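Local coordinates for probable ABC transporter phosphite binding protein PhnD1 (Prochlorococcus marinus str. MIT 9301, PDB 5LQ5) that binds inorganic phosphite strongly, and methylphosphonate and phosphate only very weakly, probably as the solute-binding component of an ABC transporter, at residues A[125-129]-A[203-207]; A[78-84]-A[206-212]. All coordinates share one frame; numbering follows the deposited sequence.

Contact 1 holds the phosphite ion. Contact 2 is the strand pair that leads away from it. The two share Y206 and H207, so the chain passes straight from the pocket into strand 207-210. Their centres lie 14 Å apart. They also meet by packing, with V204 CG2 4.3 Å from Q83 OE1. Residues 125-129 and 203-207 bring S126, T127, S128, D205 and Y206 to the ligand. Of the residues of contact 2, Y206 alone belongs to the pocket; its ring stands between phosphite and R84. The arrangement fits a periplasmic binding protein, in which a ligand sits between two lobes built on separate sheets.

Contact 1: residues A[125-129]-A[203-207]; sequences NSTSG and YVDYH. With PO3 (phosphite ion), chain B.
T127 and S128, in the first turn of helix 127-139, meet D205 at the phosphite pocket and pack against Y203. This is an anion site at a helix N-terminus. S126 is the N-cap, its OG accepting from G129 N. That OG also donates to PO3 O3 at 2.7 Å. T127 grips PO3 O2 twice, through its backbone N (2.8 Å, nearly straight at 167°) and through OG1. S128 does the same for PO3 O1 with N and OG. The helix end probably adds a favourable field for the anion. D205 OD2 lies only 2.5 Å from PO3 O1, so one of the two acid groups probably holds a proton. With D205 CG anti to its N (chi1 -161°), the carboxylate reaches in beside T127, and OD1 accepts from G65 N. Y203 OH sits 3.0 Å from S128 CB and is hydrogen-bonded to S92. Phosphorus turns its oxygen-free side, where the P-H hydrogen would lie, toward the Y206 ring; CZ of Y206 is 3.7 Å from P. D13 and N176 hold the Y206 hydroxyl. With an alanine here, that side of phosphite would probably lose its aromatic neighbour, and D13 and N176 their shared partner. Farther along, H207 ND1 donates in its ring plane to D205 O at 3.1 Å. Y46 OH of helix 46-54 and H158 NE2 of helix 158-167 are also hydrogen-bonded to the ion. Residues 203-206 lie on the link from strand 194-199 of one sheet to strand 207-210 of the other, with T127 and V204 packed on I263 of helix 261-269.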
ATOM      1  N   ASN A 125      -6.502  -6.417   4.238  1.00 14.44           N
ATOM      2  CA  ASN A 125      -5.111  -6.402   4.706  1.00 14.91           C
ATOM      3  C   ASN A 125      -4.367  -5.125   4.368  1.00 15.68           C
ATOM      4  O   ASN A 125      -3.141  -5.066   4.455  1.00 15.78           O
ATOM      5  CB  ASN A 125      -4.375  -7.663   4.173  1.00 16.39           C
ATOM      6  CG  ASN A 125      -4.871  -8.942   4.831  1.00 23.99           C
ATOM      7  OD1 ASN A 125      -5.010  -9.010   6.021  1.00 28.92           O
ATOM      8  ND2 ASN A 125      -5.133  -9.923   4.048  1.00 40.04           N
ATOM      9  N   SER A 126      -5.118  -4.099   4.026  1.00 15.29           N
ATOM     10  CA  SER A 126      -4.532  -2.754   3.724  1.00 15.72           C
ATOM     11  C   SER A 126      -4.242  -1.944   4.992  1.00 15.54           C
ATOM     12  O   SER A 126      -5.073  -1.875   5.906  1.00 16.81           O
ATOM     13  CB  SER A 126      -5.453  -1.944   2.814  1.00 15.51           C
ATOM     14  OG  SER A 126      -4.898  -0.654   2.595  1.00 15.02           O
ATOM     15  N   THR A 127      -3.043  -1.392   5.064  1.00 14.67           N
ATOM     16  CA  THR A 127      -2.661  -0.492   6.136  1.00 15.22           C
ATOM     17  C   THR A 127      -3.461   0.822   6.085  1.00 14.90           C
ATOM     18  O   THR A 127      -4.145   1.189   7.055  1.00 17.11           O
ATOM     19  CB  THR A 127      -1.144  -0.179   6.075  1.00 17.94           C
ATOM     20  OG1 THR A 127      -0.406  -1.396   5.773  1.00 17.40           O
ATOM     21  CG2 THR A 127      -0.686   0.399   7.424  1.00 18.67           C
ATOM     22  N   SER A 128      -3.333   1.506   4.948  1.00 15.90           N
ATOM     23  CA  SER A 128      -3.963   2.815   4.725  1.00 17.49           C
ATOM     24  C   SER A 128      -5.447   2.777   4.350  1.00 16.62           C
ATOM     25  O   SER A 128      -6.157   3.769   4.471  1.00 17.94           O
ATOM     26  CB  SER A 128      -3.181   3.588   3.685  1.00 18.51           C
ATOM     27  OG  SER A 128      -3.301   3.026   2.390  1.00 17.01           O
ATOM     28  N   GLY A 129      -5.898   1.595   3.946  1.00 15.10           N
ATOM     29  CA  GLY A 129      -7.273   1.403   3.515  1.00 15.20           C
ATOM     30  C   GLY A 129      -8.126   0.610   4.482  1.00 17.27           C
ATOM     31  O   GLY A 129      -9.323   0.528   4.317  1.00 17.57           O
ATOM     32  N   TYR A 203       1.456   7.448  10.201  1.00 20.85           N
ATOM     33  CA  TYR A 203       1.864   6.087  10.571  1.00 22.70           C
ATOM     34  C   TYR A 203       2.865   5.600   9.493  1.00 19.80           C
ATOM     35  O   TYR A 203       3.043   6.249   8.475  1.00 25.68           O
ATOM     36  CB  TYR A 203       0.639   5.126  10.725  1.00 21.32           C
ATOM     37  CG  TYR A 203      -0.258   5.153   9.530  1.00 20.78           C
ATOM     38  CD1 TYR A 203       0.047   4.364   8.418  1.00 18.58           C
ATOM     39  CD2 TYR A 203      -1.368   6.013   9.463  1.00 19.59           C
ATOM     40  CE1 TYR A 203      -0.736   4.406   7.283  1.00 19.21           C
ATOM     41  CE2 TYR A 203      -2.169   6.052   8.327  1.00 21.29           C
ATOM     42  CZ  TYR A 203      -1.830   5.256   7.228  1.00 21.16           C
ATOM     43  OH  TYR A 203      -2.584   5.293   6.074  1.00 20.10           O
ATOM     44  N   VAL A 204       3.477   4.433   9.712  1.00 21.18           N
ATOM     45  CA  VAL A 204       4.448   3.876   8.736  1.00 22.58           C
ATOM     46  C   VAL A 204       3.705   2.980   7.736  1.00 22.10           C
ATOM     47  O   VAL A 204       2.759   2.312   8.114  0.50 22.56           O
ATOM     48  CB  VAL A 204       5.581   3.075   9.413  0.50 29.41           C
ATOM     49  CG1 VAL A 204       5.094   1.758   9.974  0.50 40.14           C
ATOM     50  CG2 VAL A 204       6.697   2.823   8.438  0.50 41.85           C
ATOM     51  N   ASP A 205       4.150   2.927   6.481  1.00 20.86           N
ATOM     52  CA  ASP A 205       3.442   2.112   5.488  1.00 18.80           C
ATOM     53  C   ASP A 205       4.383   1.349   4.538  1.00 17.32           C
ATOM     54  O   ASP A 205       4.951   0.300   4.918  1.00 18.65           O
ATOM     55  CB  ASP A 205       2.344   2.927   4.791  1.00 19.18           C
ATOM     56  CG  ASP A 205       1.277   2.031   4.102  1.00 16.55           C
ATOM     57  OD1 ASP A 205       1.460   0.780   4.035  1.00 17.86           O
ATOM     58  OD2 ASP A 205       0.208   2.570   3.709  1.00 17.55           O
ATOM     59  N   TYR A 206       4.471   1.790   3.285  1.00 17.94           N
ATOM     60  CA  TYR A 206       5.006   0.918   2.251  1.00 19.17           C
ATOM     61  C   TYR A 206       6.498   0.685   2.342  1.00 19.74           C
ATOM     62  O   TYR A 206       7.252   1.548   2.793  1.00 20.79           O
ATOM     63  CB  TYR A 206       4.698   1.460   0.860  1.00 19.18           C
ATOM     64  CG  TYR A 206       3.245   1.499   0.462  1.00 20.01           C
ATOM     65  CD1 TYR A 206       2.746   0.550  -0.406  1.00 18.93           C
ATOM     66  CD2 TYR A 206       2.387   2.511   0.872  1.00 19.87           C
ATOM     67  CE1 TYR A 206       1.436   0.563  -0.833  1.00 17.34           C
ATOM     68  CE2 TYR A 206       1.042   2.543   0.465  1.00 17.61           C
ATOM     69  CZ  TYR A 206       0.580   1.590  -0.414  1.00 17.34           C
ATOM     70  OH  TYR A 206      -0.762   1.671  -0.805  1.00 18.46           O
ATOM     71  N   HIS A 207       6.919  -0.493   1.890  1.00 18.72           N
ATOM     72  CA  HIS A 207       8.325  -0.869   1.848  1.00 19.01           C
ATOM     73  C   HIS A 207       8.610  -2.073   0.985  1.00 18.97           C
ATOM     74  O   HIS A 207       7.745  -2.940   0.796  1.00 17.86           O
ATOM     75  CB  HIS A 207       8.863  -1.098   3.261  1.00 20.18           C
ATOM     76  CG  HIS A 207       8.178  -2.182   4.041  1.00 18.98           C
ATOM     77  ND1 HIS A 207       6.901  -2.052   4.552  1.00 19.73           N
ATOM     78  CD2 HIS A 207       8.627  -3.381   4.470  1.00 20.16           C
ATOM     79  CE1 HIS A 207       6.590  -3.147   5.227  1.00 22.42           C
ATOM     80  NE2 HIS A 207       7.622  -3.963   5.197  1.00 23.19           N
TER
HETATM   81  P   PO3 B 401      -1.422  -0.364   2.051  1.00 16.36           P
HETATM   82  O1  PO3 B 401      -1.547   1.028   2.754  1.00 15.81           O
HETATM   83  O2  PO3 B 401      -1.133  -1.571   3.034  1.00 17.20           O
HETATM   84  O3  PO3 B 401      -2.651  -0.648   1.143  1.00 16.06           O

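Contact 2: residues A[78-84]-A[206-212]; sequences SIVIAQR and YHWVAQG. With PO3 (phosphite ion), chain B.
I81 and A210 form the apolar centre, with I81 CG1 3.7 Å from A210 CB. I81 CB is 3.9 Å from W208 CB. The two strands are antiparallel neighbours in the mixed sheet of one lobe, and strand 207-210 has strand 60-63 on its other side. I230 of helix 222-231 packs on I81 and A82, and L60 on W208 and A210. I79 N donates to A210 O and A210 N to I79 O, both at 2.8 Å, a hydrogen-bonded pair. V80 and V209 follow as a non-hydrogen-bonded pair. Next comes a beta bulge: I81 N donates to W208 O, W208 N to A82 O. I81 has helix-like backbone angles there (phi/psi -100/-52°), as in a classic bulge, and the buried A82 N has no partner. On the V80 and V209 side, V80 CG1 touches H207 CD2 at 4.1 Å. R84 runs alongside Y206, its guanidinium turned 76° from the ring plane and NH2 3.4 Å from Y206 CD2. R84 NE forms a salt bridge with D87, and NH1 is hydrogen-bonded to F247 O. Q83 OE1 is hydrogen-bonded to Q259 NE2. At the polar edge one water donates to both Q83 OE1 (2.8 Å) and Y206 O (2.7 Å).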
ATOM      1  N   SER A  78      13.897 -12.789   6.001  0.50 28.25           N
ATOM      2  CA  SER A  78      13.752 -11.925   4.860  1.00 24.29           C
ATOM      3  C   SER A  78      14.289 -10.555   5.248  0.50 25.94           C
ATOM      4  O   SER A  78      14.561 -10.276   6.425  0.50 31.89           O
ATOM      5  CB  SER A  78      12.306 -11.842   4.436  0.50 25.55           C
ATOM      6  OG  SER A  78      11.536 -11.655   5.588  0.50 29.31           O
ATOM      7  N   ILE A  79      14.445  -9.707   4.246  1.00 24.15           N
ATOM      8  CA  ILE A  79      15.147  -8.429   4.392  1.00 24.43           C
ATOM      9  C   ILE A  79      14.305  -7.219   4.016  1.00 26.31           C
ATOM     10  O   ILE A  79      13.832  -7.117   2.900  1.00 22.73           O
ATOM     11  CB  ILE A  79      16.412  -8.391   3.481  1.00 26.31           C
ATOM     12  CG1 ILE A  79      17.277  -9.661   3.653  1.00 40.57           C
ATOM     13  CG2 ILE A  79      17.229  -7.124   3.716  1.00 34.66           C
ATOM     14  CD1 ILE A  79      17.885  -9.837   5.019  1.00 53.18           C
ATOM     15  N   VAL A  80      14.192  -6.265   4.924  1.00 23.31           N
ATOM     16  CA  VAL A  80      13.661  -4.924   4.614  1.00 24.14           C
ATOM     17  C   VAL A  80      14.699  -4.139   3.839  1.00 24.54           C
ATOM     18  O   VAL A  80      15.808  -3.893   4.330  1.00 26.33           O
ATOM     19  CB  VAL A  80      13.187  -4.132   5.838  1.00 27.97           C
ATOM     20  CG1 VAL A  80      12.561  -2.826   5.405  1.00 26.70           C
ATOM     21  CG2 VAL A  80      12.189  -4.938   6.632  1.00 26.58           C
ATOM     22  N   ILE A  81      14.310  -3.706   2.635  1.00 20.49           N
ATOM     23  CA  ILE A  81      15.259  -3.082   1.673  1.00 23.23           C
ATOM     24  C   ILE A  81      15.224  -1.559   1.632  1.00 25.22           C
ATOM     25  O   ILE A  81      16.275  -0.934   1.699  1.00 29.86           O
ATOM     26  CB  ILE A  81      15.053  -3.662   0.248  1.00 25.02           C
ATOM     27  CG1 ILE A  81      15.422  -5.148   0.202  1.00 25.22           C
ATOM     28  CG2 ILE A  81      15.822  -2.878  -0.811  1.00 25.26           C
ATOM     29  CD1 ILE A  81      16.909  -5.453   0.254  1.00 28.00           C
ATOM     30  N   ALA A  82      14.046  -0.984   1.463  1.00 20.50           N
ATOM     31  CA  ALA A  82      13.872   0.448   1.227  1.00 24.04           C
ATOM     32  C   ALA A  82      12.412   0.883   1.388  1.00 21.98           C
ATOM     33  O   ALA A  82      11.495   0.051   1.427  1.00 24.02           O
ATOM     34  CB  ALA A  82      14.341   0.798  -0.176  1.00 23.77           C
ATOM     35  N   GLN A  83      12.209   2.184   1.483  1.00 22.76           N
ATOM     36  CA  GLN A  83      10.901   2.816   1.539  1.00 24.37           C
ATOM     37  C   GLN A  83      11.035   4.184   0.868  1.00 26.24           C
ATOM     38  O   GLN A  83      12.125   4.545   0.434  1.00 25.30           O
ATOM     39  CB  GLN A  83      10.403   2.941   2.995  1.00 22.32           C
ATOM     40  CG  GLN A  83      11.205   3.955   3.818  1.00 25.64           C
ATOM     41  CD  GLN A  83      10.869   4.031   5.295  1.00 27.76           C
ATOM     42  OE1 GLN A  83       9.720   4.031   5.675  1.00 28.18           O
ATOM     43  NE2 GLN A  83      11.894   4.180   6.136  1.00 34.34           N
ATOM     44  N   ARG A  84       9.941   4.919   0.797  1.00 23.73           N
ATOM     45  CA  ARG A  84       9.952   6.351   0.421  1.00 27.27           C
ATOM     46  C   ARG A  84       9.968   7.223   1.663  1.00 28.87           C
ATOM     47  O   ARG A  84       9.628   6.779   2.745  1.00 25.06           O
ATOM     48  CB  ARG A  84       8.765   6.702  -0.469  1.00 27.35           C
ATOM     49  CG  ARG A  84       8.596   5.778  -1.669  1.00 23.68           C
ATOM     50  CD  ARG A  84       7.220   5.855  -2.317  1.00 25.96           C
ATOM     51  NE  ARG A  84       6.168   5.440  -1.390  1.00 22.93           N
ATOM     52  CZ  ARG A  84       4.876   5.384  -1.690  1.00 25.01           C
ATOM     53  NH1 ARG A  84       4.435   5.735  -2.886  1.00 28.49           N
ATOM     54  NH2 ARG A  84       4.013   4.967  -0.779  1.00 25.63           N
ATOM     55  N   TYR A 206       4.471   1.790   3.285  1.00 17.94           N
ATOM     56  CA  TYR A 206       5.006   0.918   2.251  1.00 19.17           C
ATOM     57  C   TYR A 206       6.498   0.685   2.342  1.00 19.74           C
ATOM     58  O   TYR A 206       7.252   1.548   2.793  1.00 20.79           O
ATOM     59  CB  TYR A 206       4.698   1.460   0.860  1.00 19.18           C
ATOM     60  CG  TYR A 206       3.245   1.499   0.462  1.00 20.01           C
ATOM     61  CD1 TYR A 206       2.746   0.550  -0.406  1.00 18.93           C
ATOM     62  CD2 TYR A 206       2.387   2.511   0.872  1.00 19.87           C
ATOM     63  CE1 TYR A 206       1.436   0.563  -0.833  1.00 17.34           C
ATOM     64  CE2 TYR A 206       1.042   2.543   0.465  1.00 17.61           C
ATOM     65  CZ  TYR A 206       0.580   1.590  -0.414  1.00 17.34           C
ATOM     66  OH  TYR A 206      -0.762   1.671  -0.805  1.00 18.46           O
ATOM     67  N   HIS A 207       6.919  -0.493   1.890  1.00 18.72           N
ATOM     68  CA  HIS A 207       8.325  -0.869   1.848  1.00 19.01           C
ATOM     69  C   HIS A 207       8.610  -2.073   0.985  1.00 18.97           C
ATOM     70  O   HIS A 207       7.745  -2.940   0.796  1.00 17.86           O
ATOM     71  CB  HIS A 207       8.863  -1.098   3.261  1.00 20.18           C
ATOM     72  CG  HIS A 207       8.178  -2.182   4.041  1.00 18.98           C
ATOM     73  ND1 HIS A 207       6.901  -2.052   4.552  1.00 19.73           N
ATOM     74  CD2 HIS A 207       8.627  -3.381   4.470  1.00 20.16           C
ATOM     75  CE1 HIS A 207       6.590  -3.147   5.227  1.00 22.42           C
ATOM     76  NE2 HIS A 207       7.622  -3.963   5.197  1.00 23.19           N
ATOM     77  N   TRP A 208       9.823  -2.087   0.436  1.00 17.05           N
ATOM     78  CA  TRP A 208      10.353  -3.211  -0.297  1.00 18.51           C
ATOM     79  C   TRP A 208      10.894  -4.253   0.647  1.00 18.25           C
ATOM     80  O   TRP A 208      11.648  -3.936   1.553  1.00 19.58           O
ATOM     81  CB  TRP A 208      11.494  -2.799  -1.220  1.00 19.42           C
ATOM     82  CG  TRP A 208      11.100  -2.019  -2.445  1.00 17.85           C
ATOM     83  CD1 TRP A 208      11.293  -0.676  -2.690  1.00 20.69           C
ATOM     84  CD2 TRP A 208      10.504  -2.560  -3.631  1.00 17.17           C
ATOM     85  NE1 TRP A 208      10.815  -0.367  -3.932  1.00 21.92           N
ATOM     86  CE2 TRP A 208      10.345  -1.499  -4.536  1.00 22.79           C
ATOM     87  CE3 TRP A 208      10.071  -3.830  -3.994  1.00 19.32           C
ATOM     88  CZ2 TRP A 208       9.777  -1.683  -5.791  1.00 22.40           C
ATOM     89  CZ3 TRP A 208       9.525  -4.018  -5.246  1.00 20.01           C
ATOM     90  CH2 TRP A 208       9.375  -2.950  -6.123  1.00 20.34           C
ATOM     91  N   VAL A 209      10.578  -5.503   0.351  1.00 17.54           N
ATOM     92  CA  VAL A 209      11.038  -6.668   1.080  1.00 16.83           C
ATOM     93  C   VAL A 209      11.672  -7.641   0.105  1.00 19.26           C
ATOM     94  O   VAL A 209      11.061  -7.982  -0.902  1.00 19.42           O
ATOM     95  CB  VAL A 209       9.908  -7.354   1.864  1.00 20.05           C
ATOM     96  CG1 VAL A 209      10.446  -8.548   2.658  1.00 20.34           C
ATOM     97  CG2 VAL A 209       9.218  -6.366   2.816  1.00 19.05           C
ATOM     98  N   ALA A 210      12.862  -8.152   0.441  1.00 19.84           N
ATOM     99  CA  ALA A 210      13.548  -9.159  -0.385  1.00 17.80           C
ATOM    100  C   ALA A 210      13.716 -10.485   0.367  1.00 18.51           C
ATOM    101  O   ALA A 210      13.825 -10.504   1.611  1.00 21.05           O
ATOM    102  CB  ALA A 210      14.921  -8.664  -0.847  1.00 19.22           C
ATOM    103  N   GLN A 211      13.777 -11.574  -0.380  1.00 20.07           N
ATOM    104  CA  GLN A 211      14.146 -12.893   0.141  1.00 20.59           C
ATOM    105  C   GLN A 211      15.545 -12.819   0.742  1.00 24.76           C
ATOM    106  O   GLN A 211      16.420 -12.073   0.270  1.00 24.79           O
ATOM    107  CB  GLN A 211      14.126 -13.985  -0.928  1.00 22.75           C
ATOM    108  CG  GLN A 211      12.785 -14.243  -1.570  1.00 22.23           C
ATOM    109  CD  GLN A 211      11.787 -14.963  -0.680  1.00 21.36           C
ATOM    110  OE1 GLN A 211      12.112 -15.454   0.392  1.00 26.57           O
ATOM    111  NE2 GLN A 211      10.561 -15.012  -1.130  1.00 24.72           N
ATOM    112  N   GLY A 212      15.743 -13.652   1.748  1.00 26.34           N
ATOM    113  CA  GLY A 212      17.010 -13.755   2.468  1.00 29.67           C
ATOM    114  C   GLY A 212      18.053 -14.603   1.788  1.00 31.56           C
ATOM    115  O   GLY A 212      19.208 -14.598   2.201  1.00 40.30           O
TER
HETATM  116  P   PO3 B 401      -1.422  -0.364   2.051  1.00 16.36           P
HETATM  117  O1  PO3 B 401      -1.547   1.028   2.754  1.00 15.81           O
HETATM  118  O2  PO3 B 401      -1.133  -1.571   3.034  1.00 17.20           O
HETATM  119  O3  PO3 B 401      -2.651  -0.648   1.143  1.00 16.06           O
HETATM  120  O   HOH W   1       7.706   2.081   5.397  1.00 30.02           O